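Local coordinates for lipoprotein (Streptococcus pneumoniae, PDB 3CX3), which binds zinc and, as a surface lipoprotein related to the metal-binding components of ABC transporters, probably hands the ion on for uptake, at residues His44-Ser49 against Glu70-Ser75; Lys166-Lys171 against Asn271-Met276. All blocks are in the same frame, centred on the assembly; numbering follows the deposited sequence.

Contact 1 and contact 2 lie on opposite sides of the chain's centre, with their own centres 31 Å apart and their nearest atoms about 14 Å apart, so neither touches the other. Contact 1 joins two surface loops of the lobe built on the parallel sheet with strands 12-15, 33-36, 61-64 and 86-89, and one of those loops supplies His44 to the zinc ion. Contact 2 pairs helices 147-173 and 268-281. The site itself draws on both halves of the sequence: His44 and His120 are joined there by His184 and Glu259. Only contact 1 therefore includes a zinc ligand; contact 2 belongs to the helical framework away from the metal.

Contact 1: His44-Ser49 against Glu70-Ser75; sequences HSFEPS and ESWAGS. With ZN (zinc ion), chain E.
Pro48 lies over one face of the Trp72 indole in a CH-pi contact: its CG stands 3.5 Å from the centroid of the five-membered ring, 9° off the normal. Its CD comes within 3.4 Å of Trp72 CD2. This joins two loops of the lobe with sheet strands 12-15 and 61-64, one leading into helix 50-58 and the other following strand 61-64. In an offset edge-to-face pair, planes 66° apart, the edge of the Phe46 ring is turned to the face of Trp72. CD2 of Phe46 lies 3.6 Å from Trp72 CH2. With CG anti to its backbone N (chi1 175°), the Phe46 ring reaches the six-membered end of the indole, while Pro48 occupies the pyrrole end. The opposite indole face meets CB of Glu70, from the tryptophan's own loop, near the six-membered ring and offset toward its rim. Glu70 itself is buried, and its carboxylate is held by Ser16 OG and the backbone N atoms of His65 and Ser66. Past the indole the first loop enters its helix, where Ser49 is the N-cap and its OG bonds to Asp52 N. In the other direction along the same loop lies the zinc site, completed by His120, His184 and Glu259; here His44 coordinates the ion through NE2, at 2.0 Å from the zinc.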
loop_
_atom_site.group_PDB
_atom_site.type_symbol
_atom_site.label_atom_id
_atom_site.label_comp_id
_atom_site.label_asym_id
_atom_site.label_seq_id
_atom_site.Cartn_x
_atom_site.Cartn_y
_atom_site.Cartn_z
ATOM N N HIS A 44 -0.579 4.234 -9.120
ATOM C CA HIS A 44 -0.764 3.327 -10.252
ATOM C C HIS A 44 -0.561 4.007 -11.630
ATOM O O HIS A 44 0.071 3.444 -12.527
ATOM C CB HIS A 44 -2.147 2.666 -10.167
ATOM C CG HIS A 44 -2.291 1.675 -9.043
ATOM N ND1 HIS A 44 -1.939 0.346 -9.163
ATOM C CD2 HIS A 44 -2.776 1.814 -7.788
ATOM C CE1 HIS A 44 -2.179 -0.282 -8.027
ATOM N NE2 HIS A 44 -2.683 0.587 -7.173
ATOM N N SER A 45 -1.087 5.219 -11.786
ATOM C CA SER A 45 -1.007 5.945 -13.066
ATOM C C SER A 45 0.053 7.066 -13.076
ATOM O O SER A 45 0.237 7.737 -14.090
ATOM C CB SER A 45 -2.374 6.530 -13.412
ATOM O OG SER A 45 -2.722 7.523 -12.457
ATOM N N PHE A 46 0.734 7.259 -11.946
ATOM C CA PHE A 46 1.612 8.407 -11.744
ATOM C C PHE A 46 2.921 8.275 -12.514
ATOM O O PHE A 46 3.537 7.210 -12.527
ATOM C CB PHE A 46 1.909 8.571 -10.248
ATOM C CG PHE A 46 2.904 9.658 -9.937
ATOM C CD1 PHE A 46 2.488 10.993 -9.800
ATOM C CD2 PHE A 46 4.258 9.361 -9.780
ATOM C CE1 PHE A 46 3.421 12.005 -9.512
ATOM C CE2 PHE A 46 5.188 10.370 -9.493
ATOM C CZ PHE A 46 4.765 11.692 -9.364
ATOM N N GLU A 47 3.355 9.354 -13.147
ATOM C CA GLU A 47 4.655 9.345 -13.820
ATOM C C GLU A 47 5.374 10.613 -13.408
ATOM O O GLU A 47 4.836 11.705 -13.591
ATOM C CB GLU A 47 4.520 9.278 -15.347
ATOM C CG GLU A 47 3.662 8.132 -15.887
ATOM C CD GLU A 47 4.397 6.790 -15.958
ATOM O OE1 GLU A 47 5.582 6.715 -15.583
ATOM O OE2 GLU A 47 3.778 5.793 -16.398
ATOM N N PRO A 48 6.587 10.475 -12.841
ATOM C CA PRO A 48 7.333 11.613 -12.286
ATOM C C PRO A 48 7.684 12.679 -13.328
ATOM O O PRO A 48 8.208 12.353 -14.396
ATOM C CB PRO A 48 8.610 10.959 -11.753
ATOM C CG PRO A 48 8.740 9.692 -12.557
ATOM C CD PRO A 48 7.345 9.216 -12.713
ATOM N N SER A 49 7.375 13.935 -13.005
ATOM C CA SER A 49 7.823 15.100 -13.775
ATOM C C SER A 49 9.352 15.174 -13.878
ATOM O O SER A 49 10.062 14.489 -13.141
ATOM C CB SER A 49 7.313 16.379 -13.111
ATOM O OG SER A 49 8.082 16.699 -11.964
ATOM N N GLU A 70 5.850 1.093 -9.135
ATOM C CA GLU A 70 6.601 2.201 -9.671
ATOM C C GLU A 70 7.527 1.673 -10.782
ATOM O O GLU A 70 8.686 1.320 -10.531
ATOM C CB GLU A 70 7.367 2.902 -8.559
ATOM C CG GLU A 70 6.508 3.234 -7.325
ATOM C CD GLU A 70 6.722 2.258 -6.180
ATOM O OE1 GLU A 70 6.758 1.009 -6.451
ATOM O OE2 GLU A 70 6.881 2.745 -5.020
ATOM N N SER A 71 6.960 1.601 -11.995
ATOM C CA SER A 71 7.637 1.128 -13.222
ATOM C C SER A 71 8.792 2.008 -13.706
ATOM O O SER A 71 9.774 1.478 -14.230
ATOM C CB SER A 71 6.633 0.985 -14.366
ATOM O OG SER A 71 5.829 -0.161 -14.198
ATOM N N TRP A 72 8.662 3.335 -13.601
ATOM C CA TRP A 72 9.843 4.196 -13.690
ATOM C C TRP A 72 10.549 3.872 -12.383
ATOM O O TRP A 72 9.882 3.703 -11.371
ATOM C CB TRP A 72 9.460 5.677 -13.677
ATOM C CG TRP A 72 9.290 6.162 -12.261
ATOM C CD1 TRP A 72 10.264 6.668 -11.423
ATOM C CD2 TRP A 72 8.096 6.098 -11.492
ATOM N NE1 TRP A 72 9.728 6.950 -10.187
ATOM C CE2 TRP A 72 8.401 6.605 -10.202
ATOM C CE3 TRP A 72 6.793 5.683 -11.772
ATOM C CZ2 TRP A 72 7.452 6.706 -9.208
ATOM C CZ3 TRP A 72 5.855 5.774 -10.788
ATOM C CH2 TRP A 72 6.184 6.287 -9.515
ATOM N N ALA A 73 11.869 3.781 -12.360
ATOM C CA ALA A 73 12.575 3.522 -11.089
ATOM C C ALA A 73 13.684 2.592 -11.420
ATOM O O ALA A 73 14.839 2.824 -11.059
ATOM C CB ALA A 73 11.657 2.889 -10.033
ATOM N N GLY A 74 13.300 1.494 -12.065
ATOM C CA GLY A 74 14.184 0.810 -12.966
ATOM C C GLY A 74 14.201 1.830 -14.080
ATOM O O GLY A 74 13.164 2.424 -14.406
ATOM N N SER A 75 15.378 2.082 -14.628
ATOM C CA SER A 75 15.516 3.081 -15.673
ATOM C C SER A 75 15.877 4.479 -15.167
ATOM O O SER A 75 16.257 5.341 -15.965
ATOM C CB SER A 75 14.292 3.090 -16.587
ATOM O OG SER A 75 14.365 1.978 -17.472
HETATM ZN ZN ZN E . -3.862 -0.030 -5.686
#

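Contact 2: Lys166-Lys171 against Asn271-Met276; sequences KKFQPK and NLEENM
Two helices running nearly parallel, 147-173 and 268-281, meet here at Phe168 and Met276, whose contact includes a long Met-aromatic approach. Their local axes make an angle of 12° and approach to 11.7 Å, a separation bridged by side chains, with Phe168 and the selenomethionine at Met276 filling the middle. CB of Met276 lies over one face of the Phe168 ring in a CH-pi contact, 4.0 Å from the centroid and 18° off the normal. SE of Met276 is also above the ring, but at 5.0 Å from its centroid this is a more distant approach. The bend at the end of the Met276 chain brings CE back beside the root of the phenylalanine, 3.7 Å from Phe168 CG. The far rim of the ring, at CE1, reaches the Met276 backbone, so one residue follows the aromatic side chain from CB to its outer edge. Glu273 approaches differently: its OE1 lies near the ring plane at the edge, 3.8 Å from Phe168 CE2, with carboxylate and ring planes 78° apart. The same oxygen is 3.2 Å from Lys167 CE, where the two side chains cross at about a right angle. Lys167 NZ remains 4.3 Å from Glu273 OE1, beyond salt-bridge range; any attraction between these charges is probably long-range at this more exposed margin. Leu164, earlier on helix 147-173, touches both Glu273 and Met276, and the Met276 side chain also touches Phe194, in a loop. Together, a buried Phe168-Met276 centre and a charged margin make this a partly buried helix-helix interface, in which helix 268-281 packs alongside helix 147-173, which runs between the two sheets and is consistent with the long linking helix of this family of metal-binding proteins.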
loop_
_atom_site.group_PDB
_atom_site.type_symbol
_atom_site.label_atom_id
_atom_site.label_comp_id
_atom_site.label_asym_id
_atom_site.label_seq_id
_atom_site.Cartn_x
_atom_site.Cartn_y
_atom_site.Cartn_z
ATOM N N LYS A 166 -2.860 -10.858 15.304
ATOM C CA LYS A 166 -3.400 -11.618 16.445
ATOM C C LYS A 166 -4.723 -11.078 16.980
ATOM O O LYS A 166 -5.671 -11.841 17.209
ATOM C CB LYS A 166 -2.397 -11.667 17.597
ATOM C CG LYS A 166 -1.720 -12.992 17.747
ATOM C CD LYS A 166 -0.320 -12.953 17.212
ATOM C CE LYS A 166 0.591 -13.802 18.078
ATOM N NZ LYS A 166 0.434 -13.473 19.534
ATOM N N LYS A 167 -4.776 -9.768 17.200
ATOM C CA LYS A 167 -5.999 -9.116 17.631
ATOM C C LYS A 167 -7.111 -9.458 16.648
ATOM O O LYS A 167 -8.200 -9.855 17.060
ATOM C CB LYS A 167 -5.784 -7.602 17.737
ATOM C CG LYS A 167 -6.941 -6.783 18.312
ATOM C CD LYS A 167 -6.476 -5.346 18.542
ATOM C CE LYS A 167 -7.627 -4.371 18.540
ATOM N NZ LYS A 167 -8.203 -4.244 19.899
ATOM N N PHE A 168 -6.800 -9.375 15.357
ATOM C CA PHE A 168 -7.796 -9.526 14.300
ATOM C C PHE A 168 -8.130 -10.927 13.772
ATOM O O PHE A 168 -9.203 -11.124 13.201
ATOM C CB PHE A 168 -7.459 -8.594 13.137
ATOM C CG PHE A 168 -7.961 -7.216 13.344
ATOM C CD1 PHE A 168 -9.235 -6.863 12.930
ATOM C CD2 PHE A 168 -7.190 -6.280 14.015
ATOM C CE1 PHE A 168 -9.717 -5.586 13.153
ATOM C CE2 PHE A 168 -7.669 -4.994 14.231
ATOM C CZ PHE A 168 -8.928 -4.655 13.797
ATOM N N GLN A 169 -7.239 -11.898 13.949
ATOM C CA GLN A 169 -7.519 -13.231 13.422
ATOM C C GLN A 169 -8.865 -13.771 13.923
ATOM O O GLN A 169 -9.653 -14.265 13.114
ATOM C CB GLN A 169 -6.356 -14.206 13.662
ATOM C CG GLN A 169 -6.451 -15.522 12.884
ATOM C CD GLN A 169 -6.639 -15.339 11.368
ATOM O OE1 GLN A 169 -7.729 -15.010 10.894
ATOM N NE2 GLN A 169 -5.579 -15.592 10.609
ATOM N N PRO A 170 -9.139 -13.675 15.248
ATOM C CA PRO A 170 -10.457 -14.072 15.757
ATOM C C PRO A 170 -11.624 -13.287 15.169
ATOM O O PRO A 170 -12.608 -13.902 14.767
ATOM C CB PRO A 170 -10.339 -13.833 17.267
ATOM C CG PRO A 170 -8.887 -13.983 17.528
ATOM C CD PRO A 170 -8.262 -13.276 16.362
ATOM N N LYS A 171 -11.518 -11.958 15.120
ATOM C CA LYS A 171 -12.552 -11.110 14.513
ATOM C C LYS A 171 -13.045 -11.729 13.207
ATOM O O LYS A 171 -14.233 -12.013 13.043
ATOM C CB LYS A 171 -12.007 -9.708 14.228
ATOM C CG LYS A 171 -11.264 -9.067 15.379
ATOM C CD LYS A 171 -11.935 -7.799 15.865
ATOM C CE LYS A 171 -11.149 -7.222 17.038
ATOM N NZ LYS A 171 -11.549 -5.825 17.343
ATOM N N ASN A 271 -3.191 3.324 11.011
ATOM C CA ASN A 271 -4.093 3.474 9.848
ATOM C C ASN A 271 -4.524 2.143 9.210
ATOM O O ASN A 271 -5.687 1.989 8.777
ATOM C CB ASN A 271 -3.462 4.346 8.753
ATOM C CG ASN A 271 -3.510 5.829 9.061
ATOM O OD1 ASN A 271 -4.581 6.442 9.141
ATOM N ND2 ASN A 271 -2.336 6.428 9.182
ATOM N N LEU A 272 -3.577 1.203 9.113
ATOM C CA LEU A 272 -3.896 -0.154 8.680
ATOM C C LEU A 272 -4.972 -0.723 9.599
ATOM O O LEU A 272 -6.042 -1.132 9.135
ATOM C CB LEU A 272 -2.639 -1.038 8.658
ATOM C CG LEU A 272 -2.687 -2.488 8.151
ATOM C CD1 LEU A 272 -3.381 -2.667 6.802
ATOM C CD2 LEU A 272 -1.291 -3.024 8.071
ATOM N N GLU A 273 -4.698 -0.692 10.903
ATOM C CA GLU A 273 -5.636 -1.169 11.897
ATOM C C GLU A 273 -6.992 -0.494 11.787
ATOM O O GLU A 273 -8.029 -1.168 11.920
ATOM C CB GLU A 273 -5.078 -0.992 13.313
ATOM C CG GLU A 273 -6.120 -1.138 14.415
ATOM C CD GLU A 273 -5.552 -1.668 15.730
ATOM O OE1 GLU A 273 -6.328 -2.262 16.521
ATOM O OE2 GLU A 273 -4.342 -1.502 15.976
ATOM N N GLU A 274 -7.008 0.823 11.569
ATOM C CA GLU A 274 -8.284 1.547 11.510
ATOM C C GLU A 274 -9.189 1.025 10.382
ATOM O O GLU A 274 -10.382 0.827 10.568
ATOM C CB GLU A 274 -8.080 3.050 11.379
ATOM C CG GLU A 274 -9.367 3.762 10.996
ATOM C CD GLU A 274 -9.265 5.260 11.052
ATOM O OE1 GLU A 274 -10.128 5.873 11.728
ATOM O OE2 GLU A 274 -8.332 5.824 10.428
ATOM N N ASN A 275 -8.613 0.797 9.210
ATOM C CA ASN A 275 -9.378 0.210 8.123
ATOM C C ASN A 275 -9.638 -1.266 8.370
ATOM O O ASN A 275 -10.600 -1.818 7.853
ATOM C CB ASN A 275 -8.694 0.452 6.782
ATOM C CG ASN A 275 -8.565 1.926 6.465
ATOM O OD1 ASN A 275 -9.558 2.603 6.168
ATOM N ND2 ASN A 275 -7.340 2.441 6.548
HETATM N N MSE A 276 -8.810 -1.900 9.188
HETATM C CA MSE A 276 -9.098 -3.269 9.591
HETATM C C MSE A 276 -10.306 -3.353 10.510
HETATM O O MSE A 276 -11.060 -4.327 10.428
HETATM C CB MSE A 276 -7.875 -3.937 10.180
HETATM C CG MSE A 276 -6.863 -4.253 9.117
HETATM SE SE MSE A 276 -5.248 -4.998 9.838
HETATM C CE MSE A 276 -5.891 -6.766 10.353
#